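Local structure of alcohol dehydrogenase (Thermus thermophilus, 2EIH) at residues 4-9 / 57-62; 50-55 / 114-119; 136-141 / 303-308; 150-155 / 295-300; 171-176 / 195-200. The protein binds zinc and probably acts as an NAD(P)-dependent oxidoreductase of the zinc-type alcohol dehydrogenase family. All blocks are in the same frame, centred on the assembly; numbering follows the deposited sequence.

Overall arrangement
Interactions 1 and 2 adjoin in the GroES-like part of the chain, with centres about 9 Å apart. His59 NE2 probably bonds to Gly114 O, 2.6 Å away, and so ties them together. Interactions 3 and 4 share helix 297-306, and Phe303 of the first packs on Trp155 of the second, with centres about 14 Å apart. Interaction 5 lies in the parallel sheet, across the chain's centre from interactions 1 and 2; its centre is about 33 Å from that of interaction 1. Within the chain, the zinc site (Cys93, Cys96, Cys99, Cys107) lies near interaction 2, the His116 side chain being about 14 Å from the metal. Interaction 4 touches the zinc-site loop of a third subunit.

Interaction 1 of 5, residues 4-9 / 57-62; sequences VVMRAR and LPHVLG
Met6 and Leu61 form the apolar centre, with SD of Met6 3.7 Å from CD2 of Leu61 and the two side chains roughly perpendicular. The same sulfur lies at the edge of the His59 ring, 5.2 Å from its centroid. CG of Met6 is anti to the backbone N (chi1 -160°), which carries the thioether along the side of the strand where His59 also projects. Val46 of helix 41-48 packs against all three of these side chains. On the other face, CB of Val5 meets CB of Pro58 at 3.7 Å, side by side. Leu57 turns its CD1 methyl to the backbone at Arg7 and Ala8.

Further out the contact becomes polar. Met6 N gives a weak bond to His59 O, 2.8 Å long but bent. One water joins the backbones: it donates to Val4 O and His59 O and accepts from Leu61 N. At the outer edge, Arg7 runs alongside Pro58 and pairs with Glu16, while Arg9 bonds to Leu55 O. Strand 2-6 pairs with strand 15-19, and the 57-62 segment runs beside it with only weak, strand-like pairing around 59-60, consistent with the N-terminal GroES-like part of a zinc-type alcohol dehydrogenase.

Interaction 2 of 5, residues 50-55 / 114-119; sequences VASPKL and GEHRHG
Ser52 sets its hydroxyl over one face of the His116 imidazole, with OG 3.0 Å from CE1 of that ring. CB of Ser52 follows at 3.5 Å from the same CE1, so both side-chain atoms of the serine take part. The hydroxyl also donates a hydrogen bond to Glu115 O, at 2.7 Å. It approaches from above the carbonyl plane, 44° out of it, and not along a lone pair. OG of Ser52 lies anti to its own carbonyl carbon (chi1 -60°), and this turns it to the 114-119 loop. There it bonds to the carbonyl while the ring face lies beside it.

CG of Glu115 also lies close, 3.1 Å from OG of Ser52. The glutamate chain is extended beyond that carbon, and its OE2 accepts a hydrogen bond from Ile112 N. This bond fixes the carboxylate beside its own loop. Leu55 provides the apolar part of the contact. Its CD1 methyl packs on the backbone, 3.5 Å from His116 O and 3.9 Å from His116 CA. The leucine also rests on Val46 of helix 41-48.

Neither segment has regular secondary structure. One loop leads from helix 41-48 to strand 59-60, the other from strand 111-112 to strand 124-128. Their meeting is loop-to-loop packing within the GroES-like domain, apart from the four-cysteine zinc site.

Interaction 3 of 5, residues 136-141 / 303-308; sequences PKNLSF and FVEEGK
Pro136 to Leu139 form a type I beta turn, which lies against the C-terminal end of helix 297-306, with the CA atoms of Pro136 and Glu305 5.7 Å apart. Pro136 packs its CB on CG of Glu305 at 3.3 Å. CG of Glu305 is anti to its carbonyl carbon (chi1 -70°), and the chain then runs extended across the proline. Its carboxylate thereby reaches the turn, where OE2 accepts a weak, long hydrogen bond from Lys137 N, 3.4 Å away.

The helix ends here in a Schellman motif. Gly307 has positive phi and serves as the C-prime residue; Lys308 N bonds to Phe303 O at 2.9 Å, and Gly307 N bonds weakly to Val304 O. The contact thus joins the loop after strand 132-134 to the end of a helix far along the chain.

Beside this, Leu139 and Val304 meet at about a right angle, with CD1 of Leu139 3.5 Å from CG1 of Val304. Both also touch Ile147, which continues this apolar patch. Asn138 points to the helix and lies against the backbone of Glu305. Phe303 packs on Gly167 of a second subunit.

Interaction 4 of 5, residues 150-155 / 295-300; sequences TFLTAW and SRLFPI
Trp155 and Arg296 cross at about a right angle, and their ring and guanidinium planes are 63° apart. They belong to a buried contact between helix 148-161 and the 3-10 turn and first turns leading into helix 297-306, which packs two distant parts of the chain together. The indole does not meet the guanidinium squarely. Its NE1 lies 3.4 Å from the aliphatic CD of Arg296, and CB of the arginine sits over one face of the ring. Arg296 bends at chi2 (-70°), which takes its chain along the pyrrole side of the indole. Its NE then forms a salt bridge with Asp160, further along the tryptophan's helix.

CG of Trp155 is anti to the backbone N (chi1 -178°), and the indole reaches out to the other helix. There its benzene part meets Pro299 and Ile300. Pro299 crosses at a slant, with CB 4.1 Å from CH2 of the indole. Ile300 runs past it in the opposite direction and brings CG1 to 3.6 Å from CE3 of Trp155.

The ends of Ile300 serve two more neighbours. CG2 packs 3.8 Å from CB of Phe151, while CD1 reaches the Phe151 backbone and the CD2 methyl of Leu152. Phe151 and Trp155 also touch helix 180-189. Pro299 packs on Glu97 of a third subunit, and Trp155 on Arg165 of a second. Leu152 packs beside Arg296: its CD2 methyl lies 3.7 Å from CB of Arg296 and 3.6 Å from the backbone N of Leu297.

Interaction 5 of 5, residues 171-176 / 195-200; sequences LVMAAG and IATAGS
Thr197 has the largest area buried by this contact, and it meets the 171-176 segment through both its branches and its backbone. Its CG2 methyl packs 3.8 Å from CD1 of Leu171. The hydroxyl OG1 is directed across to the 171-176 segment, 3.3 Å from SD of Met173. It also accepts a weak hydrogen bond from Ala174 N. OG1 sits between the backbone N and the carbonyl carbon (chi1 67°), a torsion that leaves CG2 turned to Leu171. Tyr218 also packs on this threonine.

Leu171 comes next. CG is anti to the backbone N (chi1 170°), and CD1 swings across to the neighbouring strand. Besides the Thr197 methyl it touches Ile195, with CD1 4.2 Å from CG2 of the isoleucine. Ile195 shares this face of the sheet with Leu171. Val172 and Ala196 point to the opposite face, where Ile184 of helix 180-189 packs on both.

The backbones are parallel and in register. Val172 N donates to Ile195 O at 3.0 Å, and Thr197 N donates to Val172 O at 3.1 Å. Both bonds are fairly straight. Past the strand end, Ala175 N donates to Thr197 O at 2.9 Å, tilted 22° from the carbonyl plane. This keeps the turning chain close to its neighbour. CB of Ala175 lies 4.3 Å from CB of Ala198. The two strands and helix 180-189 make a right-handed beta-alpha-beta crossover, the opening unit of a Rossmann-type nucleotide-binding fold.

Interaction 1 of 5, residues 4-9 / 57-62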
# COMPACT_ATOMS: atom_id res chain seq x y z
N VAL A 4 41.10 14.35 -10.86
CA VAL A 4 41.37 13.33 -11.85
C VAL A 4 40.35 13.61 -12.94
O VAL A 4 39.16 13.39 -12.76
CB VAL A 4 41.13 11.93 -11.29
CG1 VAL A 4 41.08 10.93 -12.44
CG2 VAL A 4 42.24 11.58 -10.32
N VAL A 5 40.85 14.12 -14.06
CA VAL A 5 40.01 14.45 -15.19
C VAL A 5 39.98 13.29 -16.17
O VAL A 5 40.80 12.37 -16.11
CB VAL A 5 40.50 15.71 -15.92
CG1 VAL A 5 40.22 16.95 -15.08
CG2 VAL A 5 41.99 15.61 -16.21
N MET A 6 39.02 13.37 -17.08
CA MET A 6 38.79 12.36 -18.10
C MET A 6 39.10 13.01 -19.44
O MET A 6 38.20 13.56 -20.09
CB MET A 6 37.34 11.95 -18.04
CG MET A 6 37.01 10.64 -18.65
SD MET A 6 35.27 10.41 -18.37
CE MET A 6 34.74 10.03 -20.01
N ARG A 7 40.37 12.95 -19.85
CA ARG A 7 40.80 13.53 -21.11
C ARG A 7 39.99 13.04 -22.30
O ARG A 7 39.58 13.83 -23.16
CB ARG A 7 42.29 13.22 -21.36
CG ARG A 7 43.26 14.02 -20.50
CD ARG A 7 43.01 15.52 -20.65
NE ARG A 7 43.82 16.31 -19.72
CZ ARG A 7 43.61 17.59 -19.43
NH1 ARG A 7 42.60 18.24 -19.99
NH2 ARG A 7 44.40 18.21 -18.57
N ALA A 8 39.76 11.73 -22.35
CA ALA A 8 39.01 11.11 -23.42
C ALA A 8 38.40 9.81 -22.92
O ALA A 8 38.72 9.34 -21.83
CB ALA A 8 39.93 10.83 -24.60
N ARG A 9 37.52 9.24 -23.73
CA ARG A 9 36.85 7.99 -23.39
C ARG A 9 37.68 6.77 -23.80
O ARG A 9 38.27 6.74 -24.88
CB ARG A 9 35.48 7.94 -24.06
CG ARG A 9 34.61 9.15 -23.71
CD ARG A 9 33.18 9.00 -24.19
NE ARG A 9 32.34 10.11 -23.75
CZ ARG A 9 32.43 11.35 -24.23
NH1 ARG A 9 31.63 12.31 -23.76
NH2 ARG A 9 33.30 11.64 -25.18
N LEU A 57 34.47 17.54 -22.18
CA LEU A 57 35.71 17.09 -21.56
C LEU A 57 36.59 18.32 -21.34
O LEU A 57 36.47 19.30 -22.07
CB LEU A 57 36.41 16.08 -22.46
CG LEU A 57 35.56 14.90 -22.94
CD1 LEU A 57 36.41 13.95 -23.78
CD2 LEU A 57 34.97 14.14 -21.75
N PRO A 58 37.48 18.29 -20.33
CA PRO A 58 37.64 17.16 -19.40
C PRO A 58 36.47 17.00 -18.43
O PRO A 58 35.77 17.95 -18.14
CB PRO A 58 38.95 17.50 -18.70
CG PRO A 58 38.88 18.98 -18.59
CD PRO A 58 38.40 19.38 -19.98
N HIS A 59 36.28 15.78 -17.94
CA HIS A 59 35.21 15.48 -17.00
C HIS A 59 35.72 14.85 -15.71
O HIS A 59 36.62 14.02 -15.73
CB HIS A 59 34.19 14.55 -17.65
CG HIS A 59 33.09 14.13 -16.74
ND1 HIS A 59 32.23 15.04 -16.15
CD2 HIS A 59 32.70 12.91 -16.30
CE1 HIS A 59 31.36 14.39 -15.39
NE2 HIS A 59 31.62 13.10 -15.47
N VAL A 60 35.13 15.26 -14.59
CA VAL A 60 35.51 14.72 -13.30
C VAL A 60 34.44 13.72 -12.87
O VAL A 60 33.29 14.08 -12.65
CB VAL A 60 35.59 15.82 -12.22
CG1 VAL A 60 36.02 15.20 -10.88
CG2 VAL A 60 36.58 16.88 -12.65
N LEU A 61 34.84 12.46 -12.76
CA LEU A 61 33.92 11.42 -12.35
C LEU A 61 33.68 11.51 -10.85
O LEU A 61 34.25 12.38 -10.18
CB LEU A 61 34.51 10.06 -12.71
CG LEU A 61 34.89 9.83 -14.18
CD1 LEU A 61 35.65 8.50 -14.33
CD2 LEU A 61 33.64 9.82 -15.06
N GLY A 62 32.86 10.61 -10.31
CA GLY A 62 32.61 10.59 -8.88
C GLY A 62 31.22 10.96 -8.40
O GLY A 62 30.82 12.13 -8.43
O HOH W 1 37.40 11.99 -13.88

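Interaction 2 of 5, residues 50-55 / 114-119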
# COMPACT_ATOMS: atom_id res chain seq x y z
N VAL A 50 30.17 4.41 -22.69
CA VAL A 50 28.89 3.72 -22.77
C VAL A 50 27.77 4.55 -22.17
O VAL A 50 26.60 4.35 -22.50
CB VAL A 50 28.96 2.40 -22.01
CG1 VAL A 50 27.70 1.59 -22.27
CG2 VAL A 50 30.20 1.63 -22.43
N ALA A 51 28.12 5.48 -21.30
CA ALA A 51 27.13 6.33 -20.67
C ALA A 51 27.48 7.80 -20.80
O ALA A 51 28.65 8.17 -20.88
CB ALA A 51 26.99 5.96 -19.20
N SER A 52 26.45 8.64 -20.82
CA SER A 52 26.62 10.08 -20.91
C SER A 52 27.41 10.56 -22.13
O SER A 52 28.47 11.17 -22.00
CB SER A 52 27.28 10.59 -19.63
OG SER A 52 26.47 10.29 -18.50
N PRO A 53 26.90 10.26 -23.34
CA PRO A 53 27.58 10.71 -24.56
C PRO A 53 27.41 12.23 -24.65
O PRO A 53 26.70 12.82 -23.84
CB PRO A 53 26.81 9.97 -25.66
CG PRO A 53 26.35 8.72 -24.98
CD PRO A 53 25.87 9.26 -23.65
N LYS A 54 28.06 12.85 -25.63
CA LYS A 54 27.97 14.30 -25.79
C LYS A 54 28.43 15.02 -24.52
O LYS A 54 28.17 16.20 -24.33
CB LYS A 54 26.54 14.72 -26.16
CG LYS A 54 26.10 14.32 -27.57
CD LYS A 54 25.99 12.80 -27.71
CE LYS A 54 25.70 12.37 -29.14
NZ LYS A 54 25.64 10.88 -29.26
N LEU A 55 29.12 14.28 -23.66
CA LEU A 55 29.64 14.81 -22.41
C LEU A 55 30.90 15.64 -22.64
O LEU A 55 31.88 15.15 -23.20
CB LEU A 55 29.97 13.65 -21.47
CG LEU A 55 30.72 14.03 -20.20
CD1 LEU A 55 29.77 14.67 -19.21
CD2 LEU A 55 31.36 12.79 -19.59
N GLY A 114 28.60 13.36 -11.05
CA GLY A 114 29.69 12.70 -11.76
C GLY A 114 29.30 12.05 -13.08
O GLY A 114 30.16 11.64 -13.87
N GLU A 115 28.00 11.95 -13.32
CA GLU A 115 27.52 11.35 -14.55
C GLU A 115 27.49 12.37 -15.69
O GLU A 115 27.76 12.04 -16.84
CB GLU A 115 26.12 10.78 -14.34
CG GLU A 115 25.58 10.02 -15.53
CD GLU A 115 24.13 9.65 -15.36
OE1 GLU A 115 23.58 8.98 -16.26
OE2 GLU A 115 23.53 10.04 -14.33
N HIS A 116 27.17 13.61 -15.36
CA HIS A 116 27.09 14.67 -16.36
C HIS A 116 27.82 15.91 -15.91
O HIS A 116 28.29 16.70 -16.73
CB HIS A 116 25.64 14.99 -16.66
CG HIS A 116 24.89 13.87 -17.30
ND1 HIS A 116 25.17 13.44 -18.58
CD2 HIS A 116 23.91 13.06 -16.84
CE1 HIS A 116 24.40 12.41 -18.88
NE2 HIS A 116 23.63 12.16 -17.84
N ARG A 117 27.89 16.09 -14.59
CA ARG A 117 28.56 17.23 -13.99
C ARG A 117 29.76 16.73 -13.19
O ARG A 117 29.76 15.59 -12.73
CB ARG A 117 27.59 17.96 -13.06
CG ARG A 117 28.16 19.27 -12.56
CD ARG A 117 27.19 20.02 -11.67
NE ARG A 117 27.03 19.39 -10.36
CZ ARG A 117 27.99 19.30 -9.44
NH1 ARG A 117 27.74 18.71 -8.28
NH2 ARG A 117 29.20 19.80 -9.67
N HIS A 118 30.77 17.58 -13.02
CA HIS A 118 31.97 17.20 -12.28
C HIS A 118 31.64 16.55 -10.94
O HIS A 118 30.88 17.10 -10.14
CB HIS A 118 32.86 18.42 -12.03
CG HIS A 118 33.67 18.84 -13.21
ND1 HIS A 118 34.70 19.75 -13.12
CD2 HIS A 118 33.59 18.49 -14.52
CE1 HIS A 118 35.23 19.94 -14.31
NE2 HIS A 118 34.57 19.19 -15.18
N GLY A 119 32.23 15.39 -10.70
CA GLY A 119 31.95 14.68 -9.46
C GLY A 119 32.92 14.81 -8.30
O GLY A 119 33.51 15.87 -8.08

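Interaction 3 of 5, residues 136-141 / 303-308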
# COMPACT_ATOMS: atom_id res chain seq x y z
N PRO A 136 28.04 10.53 9.71
CA PRO A 136 28.00 9.89 11.03
C PRO A 136 29.39 10.02 11.68
O PRO A 136 30.41 9.80 11.02
CB PRO A 136 27.62 8.44 10.70
CG PRO A 136 28.12 8.27 9.28
CD PRO A 136 27.77 9.56 8.63
N LYS A 137 29.43 10.38 12.96
CA LYS A 137 30.71 10.56 13.64
C LYS A 137 31.42 9.28 14.03
O LYS A 137 32.60 9.29 14.38
CB LYS A 137 30.54 11.45 14.88
CG LYS A 137 30.16 12.89 14.56
CD LYS A 137 30.17 13.78 15.80
CE LYS A 137 29.64 15.18 15.50
NZ LYS A 137 30.41 15.85 14.40
N ASN A 138 30.73 8.15 13.98
CA ASN A 138 31.37 6.90 14.35
C ASN A 138 32.11 6.27 13.16
O ASN A 138 32.68 5.18 13.30
CB ASN A 138 30.34 5.90 14.90
CG ASN A 138 29.28 5.52 13.87
OD1 ASN A 138 28.85 4.36 13.79
ND2 ASN A 138 28.84 6.49 13.08
N LEU A 139 32.11 6.94 12.01
CA LEU A 139 32.77 6.42 10.81
C LEU A 139 33.97 7.20 10.29
O LEU A 139 34.10 8.40 10.55
CB LEU A 139 31.78 6.31 9.65
CG LEU A 139 30.59 5.35 9.72
CD1 LEU A 139 29.92 5.37 8.36
CD2 LEU A 139 31.05 3.94 10.08
N SER A 140 34.84 6.52 9.56
CA SER A 140 36.01 7.18 8.97
C SER A 140 35.49 7.77 7.68
O SER A 140 34.47 7.32 7.15
CB SER A 140 37.10 6.18 8.61
OG SER A 140 36.74 5.51 7.42
N PHE A 141 36.19 8.76 7.15
CA PHE A 141 35.74 9.36 5.90
C PHE A 141 35.58 8.33 4.74
O PHE A 141 34.66 8.45 3.93
CB PHE A 141 36.69 10.50 5.53
CG PHE A 141 36.45 11.76 6.32
CD1 PHE A 141 35.32 12.54 6.11
CD2 PHE A 141 37.37 12.17 7.29
CE1 PHE A 141 35.11 13.70 6.84
CE2 PHE A 141 37.16 13.33 8.02
CZ PHE A 141 36.04 14.10 7.80
N PHE A 303 20.61 4.44 10.95
CA PHE A 303 20.91 3.04 11.26
C PHE A 303 22.43 2.82 11.28
O PHE A 303 22.93 1.98 12.05
CB PHE A 303 20.27 2.09 10.24
CG PHE A 303 18.77 2.00 10.34
CD1 PHE A 303 17.97 2.40 9.27
CD2 PHE A 303 18.16 1.58 11.52
CE1 PHE A 303 16.57 2.38 9.38
CE2 PHE A 303 16.76 1.55 11.63
CZ PHE A 303 15.97 1.96 10.57
N VAL A 304 23.16 3.55 10.45
CA VAL A 304 24.61 3.42 10.41
C VAL A 304 25.24 3.93 11.70
O VAL A 304 26.18 3.33 12.20
CB VAL A 304 25.24 4.16 9.20
CG1 VAL A 304 26.77 4.09 9.28
CG2 VAL A 304 24.78 3.53 7.90
N GLU A 305 24.73 5.03 12.25
CA GLU A 305 25.29 5.53 13.50
C GLU A 305 24.98 4.58 14.65
O GLU A 305 25.73 4.52 15.61
CB GLU A 305 24.74 6.90 13.85
CG GLU A 305 25.21 8.00 12.95
CD GLU A 305 25.13 9.36 13.62
OE1 GLU A 305 24.00 9.80 13.94
OE2 GLU A 305 26.19 9.97 13.85
N GLU A 306 23.87 3.86 14.55
CA GLU A 306 23.47 2.92 15.59
C GLU A 306 24.28 1.64 15.47
O GLU A 306 24.39 0.88 16.43
CB GLU A 306 22.01 2.56 15.45
CG GLU A 306 21.05 3.66 15.80
CD GLU A 306 19.64 3.32 15.37
OE1 GLU A 306 19.21 2.15 15.58
OE2 GLU A 306 18.94 4.21 14.83
N GLY A 307 24.80 1.40 14.27
CA GLY A 307 25.59 0.22 14.00
C GLY A 307 24.75 -0.91 13.46
O GLY A 307 25.21 -2.05 13.40
N LYS A 308 23.51 -0.63 13.06
CA LYS A 308 22.65 -1.68 12.53
C LYS A 308 22.97 -1.93 11.06
O LYS A 308 22.61 -2.97 10.51
CB LYS A 308 21.19 -1.29 12.70
CG LYS A 308 20.74 -1.27 14.16
CD LYS A 308 19.31 -0.75 14.28
CE LYS A 308 18.76 -0.88 15.68
NZ LYS A 308 17.37 -0.35 15.76

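Interaction 4 of 5, residues 150-155 / 295-300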
# COMPACT_ATOMS: atom_id res chain seq x y z
N THR A 150 25.37 2.87 -2.94
CA THR A 150 24.90 1.49 -2.78
C THR A 150 23.80 1.32 -1.75
O THR A 150 22.86 0.57 -1.98
CB THR A 150 26.05 0.50 -2.43
OG1 THR A 150 26.86 1.03 -1.38
CG2 THR A 150 26.90 0.20 -3.65
N PHE A 151 23.90 1.99 -0.61
CA PHE A 151 22.83 1.83 0.36
C PHE A 151 21.47 2.31 -0.15
O PHE A 151 20.45 1.69 0.12
CB PHE A 151 23.19 2.47 1.70
CG PHE A 151 24.02 1.57 2.56
CD1 PHE A 151 25.39 1.50 2.37
CD2 PHE A 151 23.42 0.68 3.44
CE1 PHE A 151 26.15 0.54 3.03
CE2 PHE A 151 24.16 -0.28 4.11
CZ PHE A 151 25.54 -0.34 3.90
N LEU A 152 21.45 3.39 -0.93
CA LEU A 152 20.19 3.88 -1.46
C LEU A 152 19.59 2.91 -2.47
O LEU A 152 18.39 2.70 -2.49
CB LEU A 152 20.38 5.24 -2.12
CG LEU A 152 20.58 6.38 -1.12
CD1 LEU A 152 21.25 7.56 -1.82
CD2 LEU A 152 19.23 6.79 -0.54
N THR A 153 20.45 2.33 -3.30
CA THR A 153 20.00 1.40 -4.32
C THR A 153 19.50 0.11 -3.68
O THR A 153 18.47 -0.42 -4.08
CB THR A 153 21.15 1.08 -5.30
OG1 THR A 153 21.55 2.28 -5.96
CG2 THR A 153 20.71 0.05 -6.32
N ALA A 154 20.22 -0.38 -2.69
CA ALA A 154 19.84 -1.59 -1.99
C ALA A 154 18.54 -1.37 -1.21
O ALA A 154 17.73 -2.28 -1.07
CB ALA A 154 20.95 -2.02 -1.04
N TRP A 155 18.36 -0.16 -0.70
CA TRP A 155 17.18 0.14 0.09
C TRP A 155 15.89 0.15 -0.74
O TRP A 155 14.88 -0.40 -0.32
CB TRP A 155 17.37 1.47 0.81
CG TRP A 155 16.21 1.84 1.69
CD1 TRP A 155 14.99 2.28 1.29
CD2 TRP A 155 16.19 1.83 3.12
NE1 TRP A 155 14.20 2.55 2.38
CE2 TRP A 155 14.92 2.29 3.52
CE3 TRP A 155 17.12 1.49 4.11
CZ2 TRP A 155 14.54 2.41 4.86
CZ3 TRP A 155 16.76 1.60 5.44
CH2 TRP A 155 15.48 2.07 5.81
N SER A 295 15.29 11.14 0.17
CA SER A 295 14.80 11.08 1.54
C SER A 295 15.26 9.82 2.27
O SER A 295 15.41 9.81 3.48
CB SER A 295 13.27 11.15 1.55
OG SER A 295 12.70 10.08 0.80
N ARG A 296 15.49 8.75 1.51
CA ARG A 296 15.92 7.48 2.07
C ARG A 296 17.30 7.52 2.72
O ARG A 296 17.62 6.66 3.54
CB ARG A 296 15.91 6.41 0.99
CG ARG A 296 14.59 6.27 0.27
CD ARG A 296 13.54 5.66 1.19
NE ARG A 296 12.30 5.37 0.48
CZ ARG A 296 11.31 6.24 0.32
NH1 ARG A 296 10.23 5.87 -0.35
NH2 ARG A 296 11.39 7.45 0.85
N LEU A 297 18.12 8.51 2.38
CA LEU A 297 19.47 8.61 2.94
C LEU A 297 19.47 8.94 4.42
O LEU A 297 20.44 8.69 5.13
CB LEU A 297 20.30 9.67 2.18
CG LEU A 297 21.80 9.42 1.92
CD1 LEU A 297 22.60 10.70 2.08
CD2 LEU A 297 22.34 8.34 2.84
N PHE A 298 18.37 9.53 4.90
CA PHE A 298 18.27 9.90 6.32
C PHE A 298 18.13 8.69 7.23
O PHE A 298 18.89 8.53 8.19
CB PHE A 298 17.10 10.88 6.51
CG PHE A 298 17.28 12.17 5.76
CD1 PHE A 298 17.01 12.24 4.39
CD2 PHE A 298 17.77 13.30 6.41
CE1 PHE A 298 17.23 13.42 3.67
CE2 PHE A 298 17.99 14.49 5.70
CZ PHE A 298 17.72 14.54 4.32
N PRO A 299 17.15 7.81 6.96
CA PRO A 299 17.05 6.64 7.84
C PRO A 299 18.33 5.78 7.76
O PRO A 299 18.80 5.27 8.77
CB PRO A 299 15.82 5.90 7.31
CG PRO A 299 15.78 6.28 5.88
CD PRO A 299 16.10 7.76 5.93
N ILE A 300 18.88 5.64 6.56
CA ILE A 300 20.09 4.85 6.37
C ILE A 300 21.22 5.30 7.30
O ILE A 300 21.73 4.50 8.07
CB ILE A 300 20.56 4.92 4.90
CG1 ILE A 300 19.57 4.16 4.02
CG2 ILE A 300 21.95 4.33 4.75
CD1 ILE A 300 19.85 4.26 2.50

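Interaction 5 of 5, residues 171-176 / 195-200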
# COMPACT_ATOMS: atom_id res chain seq x y z
N LEU A 171 16.99 -13.73 -1.01
CA LEU A 171 18.18 -14.27 -1.67
C LEU A 171 18.95 -13.09 -2.25
O LEU A 171 18.39 -12.30 -3.02
CB LEU A 171 17.79 -15.24 -2.79
CG LEU A 171 18.88 -15.75 -3.75
CD1 LEU A 171 19.84 -16.71 -3.04
CD2 LEU A 171 18.23 -16.46 -4.93
N VAL A 172 20.21 -12.95 -1.87
CA VAL A 172 21.07 -11.88 -2.38
C VAL A 172 22.15 -12.52 -3.27
O VAL A 172 22.84 -13.44 -2.84
CB VAL A 172 21.77 -11.12 -1.23
CG1 VAL A 172 22.61 -9.98 -1.80
CG2 VAL A 172 20.73 -10.58 -0.26
N MET A 173 22.29 -12.02 -4.50
CA MET A 173 23.27 -12.56 -5.44
C MET A 173 24.65 -11.92 -5.38
O MET A 173 24.79 -10.71 -5.19
CB MET A 173 22.73 -12.46 -6.87
CG MET A 173 21.51 -13.29 -7.16
SD MET A 173 21.85 -15.06 -7.08
CE MET A 173 22.31 -15.38 -8.81
N ALA A 174 25.66 -12.76 -5.57
CA ALA A 174 27.06 -12.33 -5.60
C ALA A 174 27.44 -11.39 -4.46
O ALA A 174 27.48 -10.18 -4.64
CB ALA A 174 27.36 -11.67 -6.94
N ALA A 175 27.75 -11.95 -3.30
CA ALA A 175 28.12 -11.14 -2.14
C ALA A 175 29.43 -10.37 -2.32
O ALA A 175 30.36 -10.84 -2.97
CB ALA A 175 28.20 -12.02 -0.91
N GLY A 176 29.48 -9.17 -1.73
CA GLY A 176 30.67 -8.33 -1.81
C GLY A 176 30.73 -7.45 -3.03
O GLY A 176 31.46 -6.45 -3.06
N ILE A 195 19.85 -15.57 2.44
CA ILE A 195 20.63 -16.63 1.85
C ILE A 195 21.47 -15.87 0.84
O ILE A 195 20.93 -15.22 -0.05
CB ILE A 195 19.74 -17.66 1.10
CG1 ILE A 195 18.71 -18.26 2.04
CG2 ILE A 195 20.60 -18.75 0.54
CD1 ILE A 195 17.46 -17.35 2.30
N ALA A 196 22.79 -15.91 0.98
CA ALA A 196 23.66 -15.18 0.05
C ALA A 196 24.49 -16.13 -0.83
O ALA A 196 24.92 -17.18 -0.37
CB ALA A 196 24.59 -14.25 0.83
N THR A 197 24.70 -15.74 -2.08
CA THR A 197 25.49 -16.57 -2.99
C THR A 197 26.72 -15.81 -3.47
O THR A 197 26.68 -14.59 -3.67
CB THR A 197 24.68 -17.01 -4.23
OG1 THR A 197 24.37 -15.87 -5.04
CG2 THR A 197 23.38 -17.69 -3.80
N ALA A 198 27.83 -16.53 -3.63
CA ALA A 198 29.09 -15.96 -4.09
C ALA A 198 29.87 -17.04 -4.82
O ALA A 198 29.45 -18.19 -4.85
CB ALA A 198 29.89 -15.43 -2.91
N GLY A 199 31.00 -16.66 -5.40
CA GLY A 199 31.81 -17.61 -6.14
C GLY A 199 32.92 -18.30 -5.35
O GLY A 199 33.19 -19.48 -5.57
N SER A 200 33.55 -17.57 -4.44
CA SER A 200 34.62 -18.10 -3.61
C SER A 200 34.09 -18.42 -2.22
O SER A 200 33.06 -17.89 -1.82
CB SER A 200 35.74 -17.07 -3.49
OG SER A 200 35.30 -15.95 -2.75